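Long-range contacts in alkaline phosphatase (Thermus thermophilus, PDB 7KWD), which probably hydrolyses phosphate monoesters at alkaline pH, as a homodimeric metalloenzyme that carries zinc and magnesium ions: residues Y38-V43 and P308-I313; P124-A129 and G264-V269. All coordinates share one frame; numbering follows the deposited sequence.

Contact 1. Residues Y38-V43 and P308-I313; sequences YRNLIV and PDTLLI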
ATOM      1  N   TYR A  38      -0.975  -2.633  31.603  1.00 24.41           N
ATOM      2  CA  TYR A  38       0.464  -2.541  31.541  1.00 29.64           C
ATOM      3  C   TYR A  38       0.894  -1.381  32.414  1.00 27.10           C
ATOM      4  O   TYR A  38       0.101  -0.487  32.713  1.00 25.43           O
ATOM      5  CB  TYR A  38       0.949  -2.332  30.094  1.00 23.64           C
ATOM      6  CG  TYR A  38       0.572  -3.457  29.174  1.00 23.78           C
ATOM      7  CD1 TYR A  38       1.389  -4.560  29.018  1.00 22.20           C
ATOM      8  CD2 TYR A  38      -0.608  -3.401  28.450  1.00 25.47           C
ATOM      9  CE1 TYR A  38       1.032  -5.591  28.146  1.00 30.23           C
ATOM     10  CE2 TYR A  38      -0.983  -4.416  27.602  1.00 26.99           C
ATOM     11  CZ  TYR A  38      -0.169  -5.508  27.448  1.00 27.18           C
ATOM     12  OH  TYR A  38      -0.551  -6.510  26.598  1.00 27.20           O
ATOM     13  N   ARG A  39       2.167  -1.419  32.824  1.00 27.12           N
ATOM     14  CA  ARG A  39       2.791  -0.311  33.529  1.00 28.57           C
ATOM     15  C   ARG A  39       3.602   0.592  32.610  1.00 28.74           C
ATOM     16  O   ARG A  39       3.732   1.785  32.892  1.00 26.84           O
ATOM     17  CB  ARG A  39       3.722  -0.808  34.655  1.00 32.60           C
ATOM     18  CG  ARG A  39       3.897   0.257  35.787  1.00 43.81           C
ATOM     19  CD  ARG A  39       4.900  -0.140  36.904  1.00 48.26           C
ATOM     20  NE  ARG A  39       6.089  -0.714  36.308  1.00 49.83           N
ATOM     21  CZ  ARG A  39       7.340  -0.341  36.555  1.00 48.96           C
ATOM     22  NH1 ARG A  39       7.600   0.614  37.442  1.00 44.95           N
ATOM     23  NH2 ARG A  39       8.333  -0.953  35.895  1.00 45.90           N
ATOM     24  N   ASN A  40       4.165   0.044  31.535  1.00 27.85           N
ATOM     25  CA  ASN A  40       5.038   0.789  30.636  1.00 23.21           C
ATOM     26  C   ASN A  40       4.512   0.671  29.209  1.00 23.68           C
ATOM     27  O   ASN A  40       3.909  -0.330  28.831  1.00 25.28           O
ATOM     28  CB  ASN A  40       6.478   0.284  30.685  1.00 27.04           C
ATOM     29  CG  ASN A  40       7.037   0.247  32.087  1.00 26.15           C
ATOM     30  OD1 ASN A  40       6.923   1.210  32.849  1.00 27.61           O
ATOM     31  ND2 ASN A  40       7.645  -0.868  32.441  1.00 31.96           N
ATOM     32  N   LEU A  41       4.776   1.707  28.416  1.00 22.76           N
ATOM     33  CA  LEU A  41       4.273   1.804  27.050  1.00 19.42           C
ATOM     34  C   LEU A  41       5.403   2.337  26.196  1.00 24.76           C
ATOM     35  O   LEU A  41       5.955   3.402  26.493  1.00 21.10           O
ATOM     36  CB  LEU A  41       3.074   2.747  26.970  1.00 22.03           C
ATOM     37  CG  LEU A  41       2.520   3.036  25.581  1.00 26.03           C
ATOM     38  CD1 LEU A  41       1.887   1.788  25.004  1.00 24.28           C
ATOM     39  CD2 LEU A  41       1.509   4.166  25.679  1.00 23.77           C
ATOM     40  N   ILE A  42       5.717   1.623  25.131  1.00 22.48           N
ATOM     41  CA  ILE A  42       6.650   2.092  24.107  1.00 22.79           C
ATOM     42  C   ILE A  42       5.857   2.228  22.826  1.00 24.04           C
ATOM     43  O   ILE A  42       5.141   1.288  22.443  1.00 23.23           O
ATOM     44  CB  ILE A  42       7.834   1.124  23.911  1.00 21.10           C
ATOM     45  CG1 ILE A  42       8.512   0.851  25.254  1.00 27.58           C
ATOM     46  CG2 ILE A  42       8.808   1.708  22.919  1.00 26.77           C
ATOM     47  CD1 ILE A  42       9.560  -0.218  25.232  1.00 27.17           C
ATOM     48  N   VAL A  43       5.956   3.385  22.180  1.00 22.95           N
ATOM     49  CA  VAL A  43       5.301   3.626  20.894  1.00 19.89           C
ATOM     50  C   VAL A  43       6.392   3.880  19.853  1.00 22.04           C
ATOM     51  O   VAL A  43       7.131   4.863  19.956  1.00 22.77           O
ATOM     52  CB  VAL A  43       4.321   4.810  20.955  1.00 22.96           C
ATOM     53  CG1 VAL A  43       3.574   4.953  19.625  1.00 22.47           C
ATOM     54  CG2 VAL A  43       3.310   4.681  22.131  1.00 25.65           C
ATOM     55  N   PRO A 308       7.384  -8.029  30.920  1.00 31.85           N
ATOM     56  CA  PRO A 308       5.990  -8.235  30.500  1.00 29.18           C
ATOM     57  C   PRO A 308       5.021  -7.182  30.983  1.00 28.34           C
ATOM     58  O   PRO A 308       3.881  -7.160  30.488  1.00 27.99           O
ATOM     59  CB  PRO A 308       5.650  -9.610  31.084  1.00 36.63           C
ATOM     60  CG  PRO A 308       6.754  -9.929  32.044  1.00 33.78           C
ATOM     61  CD  PRO A 308       7.947  -9.214  31.596  1.00 26.85           C
ATOM     62  N   ASP A 309       5.407  -6.292  31.905  1.00 25.76           N
ATOM     63  CA  ASP A 309       4.520  -5.176  32.240  1.00 26.59           C
ATOM     64  C   ASP A 309       4.544  -4.068  31.170  1.00 27.35           C
ATOM     65  O   ASP A 309       3.941  -3.009  31.382  1.00 25.71           O
ATOM     66  CB  ASP A 309       4.881  -4.607  33.622  1.00 28.79           C
ATOM     67  CG  ASP A 309       6.288  -4.017  33.673  1.00 33.19           C
ATOM     68  OD1 ASP A 309       7.029  -4.092  32.655  1.00 34.67           O
ATOM     69  OD2 ASP A 309       6.642  -3.464  34.727  1.00 34.95           O
ATOM     70  N   THR A 310       5.149  -4.324  30.010  1.00 25.06           N
ATOM     71  CA  THR A 310       5.404  -3.294  29.001  1.00 25.30           C
ATOM     72  C   THR A 310       4.725  -3.656  27.693  1.00 24.52           C
ATOM     73  O   THR A 310       4.914  -4.771  27.186  1.00 25.24           O
ATOM     74  CB  THR A 310       6.903  -3.145  28.740  1.00 21.96           C
ATOM     75  OG1 THR A 310       7.577  -2.841  29.966  1.00 23.38           O
ATOM     76  CG2 THR A 310       7.162  -2.063  27.688  1.00 23.38           C
ATOM     77  N   LEU A 311       3.979  -2.702  27.135  1.00 20.76           N
ATOM     78  CA  LEU A 311       3.358  -2.870  25.829  1.00 18.57           C
ATOM     79  C   LEU A 311       4.148  -2.115  24.766  1.00 26.04           C
ATOM     80  O   LEU A 311       4.499  -0.950  24.961  1.00 24.54           O
ATOM     81  CB  LEU A 311       1.913  -2.379  25.846  1.00 17.47           C
ATOM     82  CG  LEU A 311       1.281  -2.345  24.449  1.00 23.93           C
ATOM     83  CD1 LEU A 311       1.102  -3.768  23.931  1.00 23.05           C
ATOM     84  CD2 LEU A 311      -0.054  -1.640  24.473  1.00 25.34           C
ATOM     85  N   LEU A 312       4.395  -2.767  23.631  1.00 24.91           N
ATOM     86  CA  LEU A 312       5.036  -2.134  22.498  1.00 19.76           C
ATOM     87  C   LEU A 312       4.016  -1.994  21.381  1.00 25.09           C
ATOM     88  O   LEU A 312       3.440  -2.989  20.922  1.00 22.88           O
ATOM     89  CB  LEU A 312       6.262  -2.919  22.018  1.00 17.41           C
ATOM     90  CG  LEU A 312       6.769  -2.504  20.649  1.00 21.88           C
ATOM     91  CD1 LEU A 312       7.243  -1.050  20.654  1.00 22.45           C
ATOM     92  CD2 LEU A 312       7.836  -3.455  20.206  1.00 22.32           C
ATOM     93  N   ILE A 313       3.782  -0.754  20.959  1.00 21.44           N
ATOM     94  CA  ILE A 313       2.959  -0.444  19.794  1.00 19.91           C
ATOM     95  C   ILE A 313       3.890  -0.007  18.677  1.00 20.17           C
ATOM     96  O   ILE A 313       4.660   0.939  18.865  1.00 22.80           O
ATOM     97  CB  ILE A 313       1.930   0.666  20.096  1.00 17.88           C
ATOM     98  CG1 ILE A 313       0.980   0.233  21.202  1.00 21.48           C
ATOM     99  CG2 ILE A 313       1.184   1.048  18.798  1.00 18.39           C
ATOM    100  CD1 ILE A 313      -0.142   1.241  21.494  1.00 23.50           C
TER
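With its CG turned anti to the carbonyl carbon (chi1 -61°), Y38 lays its ring across the side chain of L311, and D309, whose CG stands between its own backbone N and carbonyl carbon (chi1 63°), brings its carboxylate up beside R39. Both lie at the start of a parallel beta ladder, in which strands 40-43 and 310-313 pair in register in the central sheet of the alkaline phosphatase fold. The ladder illustrates how parallel strands share bonds: N40 and I42 each turn both N-H and C=O to the other strand, bonding to the residues on either side of their partner, from N40 O with L311 N (2.9 Å) through I42 N with L311 O to I42 O with I313 N. It begins at D309 O, which takes two backbone donors, R39 N at 2.8 Å and N40 N at 3.1 Å. Above and below, the side chains alternate. L41, L311 and I313 share the face on which helix 459-468 packs, and L41 CD1 comes 4.0 Å from L311 CD2. I42, T310 and L312 face helix 283-306, with I42 CG2 against L312 CD1. On this second face the oxygen of the N40 amide, OD1, accepts from F265 N of the next strand, while T310 OG1 donates to D309 OD1. The other carboxylate oxygen, OD2, receives NE and NH2 of R39 in a salt bridge, both from the same side of the carboxylate plane, which should restrain the partly exposed arginine. On the face of L41 and I313, L311 CB sits over the centre of the Y38 ring in a CH-pi contact, 3.7 Å from the centroid.

Contact 2. Residues P124-A129 and G264-V269; sequences PFFAAA and GFVLQV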
ATOM      1  N   PRO A 124      -2.414  16.003  25.227  1.00 20.10           N
ATOM      2  CA  PRO A 124      -1.874  14.815  24.568  1.00 25.56           C
ATOM      3  C   PRO A 124      -1.381  13.783  25.573  1.00 23.40           C
ATOM      4  O   PRO A 124      -1.064  14.090  26.726  1.00 21.25           O
ATOM      5  CB  PRO A 124      -0.699  15.377  23.745  1.00 22.96           C
ATOM      6  CG  PRO A 124      -0.224  16.592  24.542  1.00 20.87           C
ATOM      7  CD  PRO A 124      -1.388  17.066  25.394  1.00 24.70           C
ATOM      8  N   PHE A 125      -1.265  12.554  25.078  1.00 21.09           N
ATOM      9  CA  PHE A 125      -1.216  11.392  25.965  1.00 20.11           C
ATOM     10  C   PHE A 125       0.016  11.380  26.851  1.00 21.97           C
ATOM     11  O   PHE A 125      -0.063  10.970  28.014  1.00 22.66           O
ATOM     12  CB  PHE A 125      -1.292  10.082  25.157  1.00 20.59           C
ATOM     13  CG  PHE A 125      -1.467   8.901  26.024  1.00 19.17           C
ATOM     14  CD1 PHE A 125      -2.678   8.677  26.641  1.00 20.46           C
ATOM     15  CD2 PHE A 125      -0.400   8.066  26.312  1.00 21.70           C
ATOM     16  CE1 PHE A 125      -2.838   7.614  27.523  1.00 21.59           C
ATOM     17  CE2 PHE A 125      -0.550   7.008  27.175  1.00 24.35           C
ATOM     18  CZ  PHE A 125      -1.773   6.795  27.791  1.00 21.95           C
ATOM     19  N   PHE A 126       1.180  11.774  26.339  1.00 21.98           N
ATOM     20  CA  PHE A 126       2.342  11.672  27.229  1.00 20.02           C
ATOM     21  C   PHE A 126       2.301  12.749  28.323  1.00 25.61           C
ATOM     22  O   PHE A 126       2.920  12.585  29.387  1.00 22.06           O
ATOM     23  CB  PHE A 126       3.652  11.772  26.442  1.00 24.32           C
ATOM     24  CG  PHE A 126       4.051  10.498  25.742  1.00 19.45           C
ATOM     25  CD1 PHE A 126       3.175   9.419  25.653  1.00 25.05           C
ATOM     26  CD2 PHE A 126       5.320  10.368  25.208  1.00 26.72           C
ATOM     27  CE1 PHE A 126       3.569   8.223  25.028  1.00 21.99           C
ATOM     28  CE2 PHE A 126       5.714   9.179  24.556  1.00 21.08           C
ATOM     29  CZ  PHE A 126       4.842   8.115  24.473  1.00 24.89           C
ATOM     30  N   ALA A 127       1.595  13.855  28.087  1.00 23.20           N
ATOM     31  CA  ALA A 127       1.364  14.804  29.172  1.00 22.63           C
ATOM     32  C   ALA A 127       0.492  14.175  30.261  1.00 27.44           C
ATOM     33  O   ALA A 127       0.795  14.269  31.463  1.00 22.39           O
ATOM     34  CB  ALA A 127       0.754  16.083  28.594  1.00 25.41           C
ATOM     35  N   ALA A 128      -0.565  13.473  29.859  1.00 24.64           N
ATOM     36  CA  ALA A 128      -1.363  12.750  30.830  1.00 21.32           C
ATOM     37  C   ALA A 128      -0.530  11.728  31.585  1.00 26.67           C
ATOM     38  O   ALA A 128      -0.720  11.527  32.781  1.00 24.21           O
ATOM     39  CB  ALA A 128      -2.524  12.038  30.139  1.00 24.27           C
ATOM     40  N   ALA A 129       0.376  11.044  30.882  1.00 26.61           N
ATOM     41  CA  ALA A 129       1.186  10.001  31.502  1.00 22.19           C
ATOM     42  C   ALA A 129       2.143  10.601  32.533  1.00 22.45           C
ATOM     43  O   ALA A 129       2.309  10.063  33.634  1.00 21.67           O
ATOM     44  CB  ALA A 129       1.980   9.256  30.419  1.00 21.78           C
ATOM     45  N   GLY A 264       7.213   3.789  36.448  1.00 30.88           N
ATOM     46  CA  GLY A 264       7.001   3.325  35.093  1.00 33.28           C
ATOM     47  C   GLY A 264       7.256   4.442  34.099  1.00 25.56           C
ATOM     48  O   GLY A 264       7.575   5.584  34.464  1.00 27.18           O
ATOM     49  N   PHE A 265       7.113   4.109  32.814  1.00 28.43           N
ATOM     50  CA  PHE A 265       7.502   5.070  31.788  1.00 25.58           C
ATOM     51  C   PHE A 265       6.736   4.903  30.490  1.00 29.21           C
ATOM     52  O   PHE A 265       6.145   3.855  30.216  1.00 21.05           O
ATOM     53  CB  PHE A 265       9.009   4.943  31.490  1.00 22.43           C
ATOM     54  CG  PHE A 265       9.368   3.712  30.679  1.00 25.40           C
ATOM     55  CD1 PHE A 265       9.770   2.548  31.324  1.00 22.96           C
ATOM     56  CD2 PHE A 265       9.337   3.742  29.272  1.00 27.33           C
ATOM     57  CE1 PHE A 265      10.102   1.408  30.586  1.00 26.23           C
ATOM     58  CE2 PHE A 265       9.675   2.621  28.531  1.00 26.63           C
ATOM     59  CZ  PHE A 265      10.076   1.446  29.200  1.00 31.77           C
ATOM     60  N   VAL A 266       6.778   5.965  29.688  1.00 19.59           N
ATOM     61  CA  VAL A 266       6.309   5.967  28.307  1.00 20.01           C
ATOM     62  C   VAL A 266       7.443   6.488  27.428  1.00 21.74           C
ATOM     63  O   VAL A 266       8.184   7.393  27.823  1.00 21.87           O
ATOM     64  CB  VAL A 266       5.033   6.815  28.130  1.00 25.40           C
ATOM     65  CG1 VAL A 266       3.900   6.238  28.993  1.00 27.18           C
ATOM     66  CG2 VAL A 266       5.281   8.285  28.466  1.00 24.50           C
ATOM     67  N   LEU A 267       7.578   5.907  26.250  1.00 24.18           N
ATOM     68  CA  LEU A 267       8.642   6.232  25.323  1.00 21.62           C
ATOM     69  C   LEU A 267       8.042   6.278  23.935  1.00 23.82           C
ATOM     70  O   LEU A 267       7.294   5.378  23.547  1.00 22.01           O
ATOM     71  CB  LEU A 267       9.754   5.186  25.392  1.00 19.62           C
ATOM     72  CG  LEU A 267      10.783   5.099  24.278  1.00 20.39           C
ATOM     73  CD1 LEU A 267      11.533   6.434  24.264  1.00 19.74           C
ATOM     74  CD2 LEU A 267      11.746   3.914  24.503  1.00 18.04           C
ATOM     75  N   GLN A 268       8.346   7.330  23.194  1.00 23.10           N
ATOM     76  CA  GLN A 268       8.132   7.341  21.760  1.00 21.09           C
ATOM     77  C   GLN A 268       9.494   7.204  21.087  1.00 19.13           C
ATOM     78  O   GLN A 268      10.437   7.936  21.416  1.00 24.38           O
ATOM     79  CB  GLN A 268       7.440   8.618  21.287  1.00 21.04           C
ATOM     80  CG  GLN A 268       7.071   8.549  19.789  1.00 21.18           C
ATOM     81  CD  GLN A 268       6.714   9.889  19.159  1.00 25.71           C
ATOM     82  OE1 GLN A 268       7.539  10.522  18.510  1.00 22.78           O
ATOM     83  NE2 GLN A 268       5.456  10.297  19.302  1.00 21.85           N
ATOM     84  N   VAL A 269       9.619   6.227  20.208  1.00 21.27           N
ATOM     85  CA  VAL A 269      10.756   6.108  19.305  1.00 18.40           C
ATOM     86  C   VAL A 269      10.231   6.404  17.924  1.00 18.69           C
ATOM     87  O   VAL A 269       9.236   5.803  17.513  1.00 22.65           O
ATOM     88  CB  VAL A 269      11.379   4.702  19.348  1.00 24.88           C
ATOM     89  CG1 VAL A 269      12.597   4.624  18.412  1.00 22.81           C
ATOM     90  CG2 VAL A 269      11.728   4.336  20.782  1.00 27.82           C
TER
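Helix 125-129 runs nearly antiparallel to strand 265-269, at 158° between their directions, and the axes of these short segments approach to 9.3 Å. Such spacing is that of a helix layered on a beta-sheet, here in the alpha/beta core of the phosphatase, and side chains rather than backbone hydrogen bonds bridge it. P124 occupies the N-cap position, and the backbones draw nearest where F126 CA lies 7.0 Å from V266 CA.

F126 supplies most of the helix's share. Its CG is anti to the carbonyl carbon (chi1 -79°), and the ring points at the strand, with its edge toward the backbone, while the side chains of F126 and V266 run past one another in opposing senses. One methyl of the valine, CG2, lies over the middle of the ring in a CH-pi contact, 3.6 Å from the centroid. It also borders A129 CB, one turn further along the helix, which the other methyl, CG1, meets at 3.9 Å. The far edge of the ring meets the strand backbone instead: F126 CE2 is 3.5 Å from Q268 N, with CZ against the carbonyl carbon of L267. Q268 CB also packs on CE2, while its amide extends onward, NE2 donating to the backbone O of T148, a residue of the magnesium site.

Around this layer, F126 makes an edge-to-face contact with F152 and, like V266, rests on V136 of strand 135-140. Helix 459-468 flanks the layer, with F125 on F461, M464 and L468 and V266 on L468, whereas L267 turns from the contact toward helix 247-259.

Contacts 1 and 2 are worked examples of two ways a sheet is held, strand to strand and helix to sheet. They meet in the same sheet, strand 40-46 lying between 310-325 and 265-271: V43 N lies 2.8 Å from L267 O and V43 O 2.8 Å from V269 N, both probable hydrogen bonds. Both are largely buried, yet contact 1 reaches partly exposed ground at its charged start, while every touching residue of contact 2 is buried. Contact 1 combines backbone bonds and a salt bridge with apolar packing; the second has no hydrogen bond across it and relies on apolar packing. Helix 459-468 borders both, and contact 2 lies closer to the magnesium site.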